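Local coordinates for dual specificity protein phosphatase 14 (PDB 2WGP) that removes phosphate from tyrosine, serine and threonine residues of proteins, inactivating the MAP kinases ERK, JNK and p38 and restraining T-cell receptor signalling through TAB1, at residues 31-36 and 119-124; 60-65 and 109-114; 77-82 and 113-118. One frame throughout, in Å; residues are numbered along the deposited sequence. Where two conformers were deposited one is given.

Interaction 1. Residues 31-36 and 119-124; sequences SSLFLG and TLCIAY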
loop_
_atom_site.group_PDB
_atom_site.type_symbol
_atom_site.label_atom_id
_atom_site.label_comp_id
_atom_site.label_asym_id
_atom_site.label_seq_id
_atom_site.Cartn_x
_atom_site.Cartn_y
_atom_site.Cartn_z
ATOM N N SER A 31 -17.560 -4.712 -38.770
ATOM C CA SER A 31 -17.091 -5.026 -40.130
ATOM C C SER A 31 -15.567 -4.863 -40.328
ATOM O O SER A 31 -14.960 -5.574 -41.134
ATOM C CB SER A 31 -17.880 -4.215 -41.185
ATOM O OG SER A 31 -17.579 -2.816 -41.165
ATOM N N SER A 32 -14.942 -3.972 -39.564
ATOM C CA SER A 32 -13.534 -3.666 -39.745
ATOM C C SER A 32 -12.678 -3.912 -38.498
ATOM O O SER A 32 -11.549 -3.418 -38.422
ATOM C CB SER A 32 -13.421 -2.201 -40.145
ATOM O OG SER A 32 -13.720 -1.392 -39.027
ATOM N N LEU A 33 -13.210 -4.666 -37.532
ATOM C CA LEU A 33 -12.500 -4.883 -36.262
ATOM C C LEU A 33 -12.687 -6.301 -35.785
ATOM O O LEU A 33 -13.828 -6.782 -35.624
ATOM C CB LEU A 33 -12.944 -3.890 -35.163
ATOM C CG LEU A 33 -12.336 -4.039 -33.756
ATOM C CD1 LEU A 33 -10.841 -3.750 -33.769
ATOM C CD2 LEU A 33 -13.034 -3.153 -32.723
ATOM N N PHE A 34 -11.547 -6.948 -35.535
ATOM C CA PHE A 34 -11.523 -8.272 -34.966
ATOM C C PHE A 34 -10.659 -8.257 -33.710
ATOM O O PHE A 34 -9.700 -7.472 -33.595
ATOM C CB PHE A 34 -10.958 -9.273 -35.964
ATOM C CG PHE A 34 -11.758 -9.371 -37.234
ATOM C CD1 PHE A 34 -12.655 -10.434 -37.427
ATOM C CD2 PHE A 34 -11.618 -8.416 -38.240
ATOM C CE1 PHE A 34 -13.398 -10.531 -38.608
ATOM C CE2 PHE A 34 -12.377 -8.504 -39.407
ATOM C CZ PHE A 34 -13.265 -9.562 -39.579
ATOM N N LEU A 35 -10.987 -9.154 -32.786
ATOM C CA LEU A 35 -10.250 -9.339 -31.543
ATOM C C LEU A 35 -9.741 -10.783 -31.491
ATOM O O LEU A 35 -10.462 -11.725 -31.871
ATOM C CB LEU A 35 -11.202 -9.088 -30.377
ATOM C CG LEU A 35 -10.842 -9.347 -28.925
ATOM C CD1 LEU A 35 -11.964 -8.904 -28.021
ATOM C CD2 LEU A 35 -10.485 -10.810 -28.664
ATOM N N GLY A 36 -8.517 -10.974 -31.008
ATOM C CA GLY A 36 -7.969 -12.310 -30.945
ATOM C C GLY A 36 -6.867 -12.582 -29.936
ATOM O O GLY A 36 -6.320 -11.673 -29.303
ATOM N N THR A 119 -10.170 -4.716 -23.920
ATOM C CA THR A 119 -10.255 -3.374 -23.307
ATOM C C THR A 119 -10.154 -2.289 -24.392
ATOM O O THR A 119 -10.922 -1.329 -24.410
ATOM C CB THR A 119 -9.177 -3.160 -22.232
ATOM O OG1 THR A 119 -9.355 -4.138 -21.175
ATOM C CG2 THR A 119 -9.252 -1.711 -21.680
ATOM N N LEU A 120 -9.197 -2.466 -25.298
ATOM C CA LEU A 120 -9.004 -1.537 -26.397
ATOM C C LEU A 120 -10.182 -1.522 -27.368
ATOM O O LEU A 120 -10.576 -0.441 -27.845
ATOM C CB LEU A 120 -7.702 -1.865 -27.127
ATOM C CG LEU A 120 -6.407 -1.659 -26.320
ATOM C CD1 LEU A 120 -5.236 -2.261 -27.076
ATOM C CD2 LEU A 120 -6.189 -0.152 -25.970
ATOM N N CYS A 121 -10.756 -2.695 -27.654
ATOM C CA CYS A 121 -11.975 -2.777 -28.482
ATOM C C CYS A 121 -13.163 -2.074 -27.823
ATOM O O CYS A 121 -13.901 -1.354 -28.502
ATOM C CB CYS A 121 -12.325 -4.230 -28.823
ATOM S SG CYS A 121 -11.156 -5.026 -29.887
ATOM N N ILE A 122 -13.331 -2.259 -26.512
ATOM C CA ILE A 122 -14.411 -1.584 -25.781
ATOM C C ILE A 122 -14.255 -0.057 -25.865
ATOM O O ILE A 122 -15.241 0.675 -26.082
ATOM C CB ILE A 122 -14.498 -2.055 -24.290
ATOM C CG1 ILE A 122 -15.009 -3.500 -24.211
ATOM C CG2 ILE A 122 -15.418 -1.150 -23.488
ATOM C CD1 ILE A 122 -14.741 -4.218 -22.834
ATOM N N ALA A 123 -13.013 0.417 -25.734
ATOM C CA ALA A 123 -12.752 1.854 -25.800
ATOM C C ALA A 123 -13.109 2.393 -27.204
ATOM O O ALA A 123 -13.743 3.448 -27.326
ATOM C CB ALA A 123 -11.287 2.152 -25.441
ATOM N N TYR A 124 -12.722 1.655 -28.244
ATOM C CA TYR A 124 -13.048 1.999 -29.638
ATOM C C TYR A 124 -14.564 2.093 -29.893
ATOM O O TYR A 124 -15.048 3.062 -30.489
ATOM C CB TYR A 124 -12.415 0.983 -30.620
ATOM C CG TYR A 124 -12.971 1.088 -32.012
ATOM C CD1 TYR A 124 -12.556 2.116 -32.878
ATOM C CD2 TYR A 124 -13.961 0.200 -32.458
ATOM C CE1 TYR A 124 -13.081 2.239 -34.146
ATOM C CE2 TYR A 124 -14.522 0.332 -33.726
ATOM C CZ TYR A 124 -14.076 1.342 -34.567
ATOM O OH TYR A 124 -14.599 1.452 -35.825
#

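Interaction 2. Residues 60-65 and 109-114; sequences IEIPNF and HCAAGV. With PO4 (phosphate ion), chain C.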
loop_
_atom_site.group_PDB
_atom_site.type_symbol
_atom_site.label_atom_id
_atom_site.label_comp_id
_atom_site.label_asym_id
_atom_site.label_seq_id
_atom_site.Cartn_x
_atom_site.Cartn_y
_atom_site.Cartn_z
ATOM N N ILE A 60 3.509 -6.793 -24.745
ATOM C CA ILE A 60 4.934 -6.589 -24.692
ATOM C C ILE A 60 5.642 -7.882 -25.146
ATOM O O ILE A 60 6.629 -7.833 -25.879
ATOM C CB ILE A 60 5.350 -6.088 -23.272
ATOM C CG1 ILE A 60 6.858 -5.829 -23.173
ATOM C CG2 ILE A 60 4.885 -7.045 -22.166
ATOM C CD1 ILE A 60 7.203 -4.961 -21.991
ATOM N N GLU A 61 5.089 -9.022 -24.737
ATOM C CA GLU A 61 5.804 -10.281 -24.751
ATOM C C GLU A 61 5.745 -11.117 -26.028
ATOM O O GLU A 61 6.545 -12.040 -26.187
ATOM C CB GLU A 61 5.391 -11.126 -23.524
ATOM C CG GLU A 61 4.020 -11.858 -23.586
ATOM C CD GLU A 61 2.811 -11.003 -23.190
ATOM O OE1 GLU A 61 2.917 -9.761 -23.043
ATOM O OE2 GLU A 61 1.715 -11.593 -23.048
ATOM N N ILE A 62 4.809 -10.794 -26.916
ATOM C CA ILE A 62 4.710 -11.440 -28.228
ATOM C C ILE A 62 5.335 -10.527 -29.301
ATOM O O ILE A 62 4.886 -9.395 -29.497
ATOM C CB ILE A 62 3.247 -11.743 -28.634
ATOM C CG1 ILE A 62 2.547 -12.542 -27.539
ATOM C CG2 ILE A 62 3.180 -12.461 -30.027
ATOM C CD1 ILE A 62 1.108 -13.000 -27.904
ATOM N N PRO A 63 6.384 -11.012 -29.994
ATOM C CA PRO A 63 6.971 -10.233 -31.117
ATOM C C PRO A 63 6.065 -10.236 -32.361
ATOM O O PRO A 63 5.418 -11.234 -32.635
ATOM C CB PRO A 63 8.287 -10.959 -31.419
ATOM C CG PRO A 63 8.401 -12.074 -30.383
ATOM C CD PRO A 63 7.081 -12.285 -29.769
ATOM N N ASN A 64 6.033 -9.139 -33.113
ATOM C CA ASN A 64 5.257 -9.100 -34.378
ATOM C C ASN A 64 5.848 -10.117 -35.319
ATOM O O ASN A 64 7.077 -10.184 -35.467
ATOM C CB ASN A 64 5.324 -7.728 -35.044
ATOM C CG ASN A 64 4.656 -6.634 -34.227
ATOM O OD1 ASN A 64 3.736 -6.894 -33.459
ATOM N ND2 ASN A 64 5.107 -5.402 -34.408
ATOM N N PHE A 65 4.996 -10.900 -35.974
ATOM C CA PHE A 65 5.502 -11.881 -36.924
ATOM C C PHE A 65 6.066 -11.169 -38.141
ATOM O O PHE A 65 6.956 -11.674 -38.794
ATOM C CB PHE A 65 4.436 -12.905 -37.333
ATOM C CG PHE A 65 5.027 -14.175 -37.895
ATOM C CD1 PHE A 65 5.352 -15.242 -37.054
ATOM C CD2 PHE A 65 5.303 -14.287 -39.260
ATOM C CE1 PHE A 65 5.938 -16.422 -37.577
ATOM C CE2 PHE A 65 5.877 -15.451 -39.788
ATOM C CZ PHE A 65 6.185 -16.522 -38.947
ATOM N N HIS A 109 -5.016 -7.889 -31.099
ATOM C CA HIS A 109 -4.730 -9.138 -30.389
ATOM C C HIS A 109 -3.907 -8.887 -29.139
ATOM O O HIS A 109 -3.183 -7.878 -29.025
ATOM C CB HIS A 109 -4.074 -10.217 -31.286
ATOM C CG HIS A 109 -2.583 -10.095 -31.455
ATOM N ND1 HIS A 109 -1.676 -10.533 -30.503
ATOM C CD2 HIS A 109 -1.845 -9.634 -32.495
ATOM C CE1 HIS A 109 -0.448 -10.313 -30.945
ATOM N NE2 HIS A 109 -0.522 -9.770 -32.148
ATOM N N CYS A 110 -4.026 -9.807 -28.198
ATOM C CA CYS A 110 -3.125 -9.851 -27.047
ATOM C C CYS A 110 -2.601 -11.289 -26.968
ATOM O O CYS A 110 -2.293 -11.874 -28.012
ATOM C CB CYS A 110 -3.854 -9.355 -25.796
ATOM S SG CYS A 110 -5.501 -10.020 -25.510
ATOM N N ALA A 111 -2.491 -11.872 -25.772
ATOM C CA ALA A 111 -2.044 -13.256 -25.607
ATOM C C ALA A 111 -3.269 -14.169 -25.554
ATOM O O ALA A 111 -3.478 -14.991 -26.435
ATOM C CB ALA A 111 -1.192 -13.416 -24.323
ATOM N N ALA A 112 -4.123 -13.916 -24.571
ATOM C CA ALA A 112 -5.297 -14.736 -24.283
ATOM C C ALA A 112 -6.581 -14.289 -24.969
ATOM O O ALA A 112 -7.563 -15.009 -24.956
ATOM C CB ALA A 112 -5.506 -14.816 -22.737
ATOM N N GLY A 113 -6.591 -13.113 -25.583
ATOM C CA GLY A 113 -7.824 -12.582 -26.137
ATOM C C GLY A 113 -8.898 -12.300 -25.085
ATOM O O GLY A 113 -10.092 -12.290 -25.403
ATOM N N VAL A 114 -8.476 -12.029 -23.850
ATOM C CA VAL A 114 -9.368 -11.878 -22.709
ATOM C C VAL A 114 -9.447 -10.433 -22.139
ATOM O O VAL A 114 -10.535 -9.929 -21.818
ATOM C CB VAL A 114 -8.938 -12.897 -21.590
ATOM C CG1 VAL A 114 -9.607 -12.609 -20.263
ATOM C CG2 VAL A 114 -9.244 -14.323 -22.016
HETATM P P PO4 C . -4.506 -10.927 -22.009
HETATM O O1 PO4 C . -4.346 -9.440 -21.870
HETATM O O2 PO4 C . -3.447 -11.652 -22.791
HETATM O O3 PO4 C . -5.818 -11.222 -22.732
HETATM O O4 PO4 C . -4.616 -11.579 -20.630
HETATM O O HOH W 1 1.494 -9.455 -34.254
#

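Interaction 3. Residues 77-82 and 113-118; sequences LADMPH and GVSRSA. With PO4 (phosphate ion), chain C.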
loop_
_atom_site.group_PDB
_atom_site.type_symbol
_atom_site.label_atom_id
_atom_site.label_comp_id
_atom_site.label_asym_id
_atom_site.label_seq_id
_atom_site.Cartn_x
_atom_site.Cartn_y
_atom_site.Cartn_z
ATOM N N LEU A 77 2.215 -3.356 -23.628
ATOM C CA LEU A 77 1.642 -3.406 -22.291
ATOM C C LEU A 77 1.619 -4.835 -21.751
ATOM O O LEU A 77 1.468 -5.774 -22.515
ATOM C CB LEU A 77 0.156 -2.999 -22.366
ATOM C CG LEU A 77 -0.218 -1.596 -22.828
ATOM C CD1 LEU A 77 -1.669 -1.615 -23.403
ATOM C CD2 LEU A 77 -0.054 -0.608 -21.686
ATOM N N ALA A 78 1.706 -4.958 -20.434
ATOM C CA ALA A 78 1.445 -6.197 -19.697
ATOM C C ALA A 78 -0.020 -6.204 -19.276
ATOM O O ALA A 78 -0.638 -5.146 -19.180
ATOM C CB ALA A 78 2.331 -6.290 -18.486
ATOM N N ASP A 79 -0.583 -7.399 -19.054
ATOM C CA ASP A 79 -1.951 -7.524 -18.571
ATOM C C ASP A 79 -1.964 -7.411 -17.037
ATOM O O ASP A 79 -2.114 -8.416 -16.311
ATOM C CB ASP A 79 -2.607 -8.827 -19.057
ATOM C CG ASP A 79 -4.068 -8.968 -18.603
ATOM O OD1 ASP A 79 -4.678 -7.943 -18.281
ATOM O OD2 ASP A 79 -4.586 -10.129 -18.522
ATOM N N MET A 80 -1.814 -6.175 -16.560
ATOM C CA MET A 80 -1.690 -5.895 -15.140
ATOM C C MET A 80 -2.565 -4.685 -14.816
ATOM O O MET A 80 -2.703 -3.790 -15.639
ATOM C CB MET A 80 -0.219 -5.605 -14.769
ATOM C CG MET A 80 0.712 -6.807 -14.899
ATOM S SD MET A 80 0.245 -8.057 -13.694
ATOM C CE MET A 80 0.749 -7.219 -12.180
ATOM N N PRO A 81 -3.174 -4.664 -13.618
ATOM C CA PRO A 81 -4.118 -3.569 -13.309
ATOM C C PRO A 81 -3.493 -2.165 -13.339
ATOM O O PRO A 81 -4.174 -1.198 -13.659
ATOM C CB PRO A 81 -4.596 -3.903 -11.901
ATOM C CG PRO A 81 -4.306 -5.343 -11.733
ATOM C CD PRO A 81 -3.077 -5.622 -12.506
ATOM N N HIS A 82 -2.208 -2.051 -13.052
ATOM C CA HIS A 82 -1.530 -0.723 -13.141
ATOM C C HIS A 82 -0.870 -0.414 -14.493
ATOM O O HIS A 82 -0.266 0.641 -14.656
ATOM C CB HIS A 82 -0.560 -0.521 -11.977
ATOM C CG HIS A 82 -1.246 -0.505 -10.651
ATOM N ND1 HIS A 82 -0.891 -1.341 -9.617
ATOM C CD2 HIS A 82 -2.321 0.196 -10.217
ATOM C CE1 HIS A 82 -1.701 -1.136 -8.592
ATOM N NE2 HIS A 82 -2.579 -0.212 -8.934
ATOM N N GLY A 113 -6.591 -13.113 -25.583
ATOM C CA GLY A 113 -7.824 -12.582 -26.137
ATOM C C GLY A 113 -8.898 -12.300 -25.085
ATOM O O GLY A 113 -10.092 -12.290 -25.403
ATOM N N VAL A 114 -8.476 -12.029 -23.850
ATOM C CA VAL A 114 -9.368 -11.878 -22.709
ATOM C C VAL A 114 -9.447 -10.433 -22.139
ATOM O O VAL A 114 -10.535 -9.929 -21.818
ATOM C CB VAL A 114 -8.938 -12.897 -21.590
ATOM C CG1 VAL A 114 -9.607 -12.609 -20.263
ATOM C CG2 VAL A 114 -9.244 -14.323 -22.016
ATOM N N SER A 115 -8.292 -9.782 -21.983
ATOM C CA SER A 115 -8.185 -8.553 -21.199
ATOM C C SER A 115 -7.647 -7.353 -22.005
ATOM O O SER A 115 -8.399 -6.415 -22.283
ATOM C CB SER A 115 -7.352 -8.809 -19.940
ATOM O OG SER A 115 -7.174 -7.628 -19.165
ATOM N N ARG A 116 -6.387 -7.397 -22.422
ATOM C CA ARG A 116 -5.786 -6.240 -23.106
ATOM C C ARG A 116 -6.528 -5.864 -24.404
ATOM O O ARG A 116 -6.924 -4.707 -24.579
ATOM C CB ARG A 116 -4.287 -6.453 -23.395
ATOM C CG ARG A 116 -3.377 -6.305 -22.176
ATOM C CD ARG A 116 -1.966 -6.788 -22.466
ATOM N NE ARG A 116 -1.922 -8.244 -22.587
ATOM C CZ ARG A 116 -0.803 -8.964 -22.664
ATOM N NH1 ARG A 116 0.393 -8.394 -22.684
ATOM N NH2 ARG A 116 -0.892 -10.266 -22.804
ATOM N N SER A 117 -6.695 -6.816 -25.320
ATOM C CA SER A 117 -7.371 -6.539 -26.597
ATOM C C SER A 117 -8.837 -6.145 -26.419
ATOM O O SER A 117 -9.312 -5.188 -27.060
ATOM C CB SER A 117 -7.199 -7.682 -27.598
ATOM O OG SER A 117 -7.798 -8.884 -27.167
ATOM N N ALA A 118 -9.547 -6.863 -25.557
ATOM C CA ALA A 118 -10.962 -6.562 -25.276
ATOM C C ALA A 118 -11.106 -5.149 -24.770
ATOM O O ALA A 118 -12.058 -4.451 -25.136
ATOM C CB ALA A 118 -11.525 -7.547 -24.216
HETATM P P PO4 C . -4.506 -10.927 -22.009
HETATM O O1 PO4 C . -4.346 -9.440 -21.870
HETATM O O2 PO4 C . -3.447 -11.652 -22.791
HETATM O O3 PO4 C . -5.818 -11.222 -22.732
HETATM O O4 PO4 C . -4.616 -11.579 -20.630
#

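Interaction 1. Residues 31-36 and 119-124
Leu33 and Leu35, two residues apart on strand 33-36, both send their side chains toward helix 119-124, and Cys121 and Tyr124 meet them from one flank of that helix. The short segments run nearly antiparallel, at 158° between their N-to-C directions, with axes 9.6 Å apart, so the side chains do all the bridging. Leu33 carries most of it. Its CG lies trans to the backbone N (chi1 177°), which stretches the branched end out from the strand and sets methyl CD2 between Cys121 and Tyr124. This methyl comes 3.5 Å from Tyr124 CD2, approaching the ring obliquely. The leucine, reaching out from the strand, and the tyrosine, reaching out from the helix, pass alongside in opposite senses. On its other flank the same CD2 lies 3.9 Å from Cys121 SG, and CD1 is nearly as close at 4.1 Å. The sulfur thus rests against both methyls of Leu33 and also touches Leu35 CB at 4.1 Å, bridging the two leucines as an apolar atom. Putting an alanine at Leu33 would probably open a gap between the Cys121 sulfur and the Tyr124 ring, leaving both with poorer packing against the strand. Ser32 merely approaches the phenol end, its OG 4.4 Å from Tyr124 OH. All the touching residues are buried, and the contact is plain core packing. Strand 33-36 is hydrogen-bonded on one side to strand 106-109 and on the other to strand 26-28. Ile96 of helix 89-101 packs on both Leu33 and Tyr124, Val140 of helix 133-143 touches Leu35, and helix 151-165 lies against Thr119, Ile122 and Ala123.

Interaction 2. Residues 60-65 and 109-114
Ile62 reaches the start of the 109-114 loop through an extended branch: CG1 is set opposite the carbonyl carbon (chi1 -54°), and chi2 of -175° carries CD1 straight on to Cys110 and Ala111. There CD1 lies 3.6 Å from Cys110 O and 3.9 Å from Ala111 CA. The other branch, CG2, comes obliquely to the His109 ring, 4.3 Å from CE1. The two arms of one isoleucine therefore span the turn from His109 to Ala111. Glu61 takes a different path: its chain bends at chi2 and brings OE2 within 3.7 Å of Ala111 CB, while the carboxylate as a whole is paired with Arg116. The imidazole of His109 is fixed from both nitrogens. ND1 donates an almost straight bond (175°) to Cys110 O, 2.9 Å away and close to the ring plane, and NE2 meets a water at 2.9 Å that also gives a weak bond to Asn64 OD1. The first of these ties the histidine to the backbone of the nucleophile's own residue and fixes the ring's rotation. From Cys110 onward the chain wraps round a phosphate ion, probably picked up from the crystallisation liquor. The backbone N-H groups of Ala111 and Ala112 both grip its O2. Ala112 N lies 3.0 Å from phosphate O2, and Val114 N holds O3. Cys110 SG, which forms the phosphocysteine intermediate, lies 3.0 Å from that same phosphate O3. Ile60 of a neighbouring subunit packs on Ala112 and Val114. From His109 through Arg116 the sequence follows the HCxxGxxR signature of protein-tyrosine phosphatases, and this loop is its P-loop, an anion cradle of backbone N-H groups around the cysteine.

Interaction 3. Residues 77-82 and 113-118
Leu77 starts the contact with its backbone: Arg116 NH1 donates to Leu77 O at 2.8 Å, the oxygen lying in the guanidinium plane, while the Leu77 side chain comes alongside the aliphatic part of the arginine. At Ala78 the main chain passes by, its C atom 3.8 Å from Arg116 CD. Asp79, the centre of an inverse gamma turn, then turns in toward the helix start. Its CB sits over one face of the guanidinium, 3.6 Å from NE. With CG swung opposite the backbone N (chi1 -178°), the carboxylate reaches past the arginine to Ser115. Ser115 OG donates to Asp79 OD1 at 2.7 Å from above the carboxylate plane, and Asn150 ND2 is a second donor to that oxygen. The other oxygen, OD2, stands 2.6 Å from phosphate O4. Arg116 meanwhile turns NE to phosphate O1, at 2.8 Å, and NH2 to O2, a two-pronged grip by the guanidinium, and its backbone N gives O1 a second bond. Ser115 N adds a bond to O3. A loop aspartate lying beside the signature arginine, both turned to a bound phosphate, is as expected for the active site of this family, and Asp79 occupies a place consistent with the general-acid aspartate of related phosphatases.

How the interactions relate
Interactions 2 and 3 are two sides of one phosphate site: they share Gly113 and Val114, their centres are about 10 Å apart, and both touch the ion. Glu61 OE1 joins them through a salt bridge to Arg116 NH1, 2.9 Å long, so the 60-65 loop steadies the arginine that interaction 3 turns to the phosphate. Interaction 1 lies deeper in the core, its centre about 14 Å from that of interaction 2, and shares helix 116-129 with interaction 3. Its strand end approaches the catalytic loop, with Gly36 O 3.2 Å from Cys110 N, probably a hydrogen bond. Leu35 CG also packs 3.5 Å from Ser117 OG, linking the core to the site.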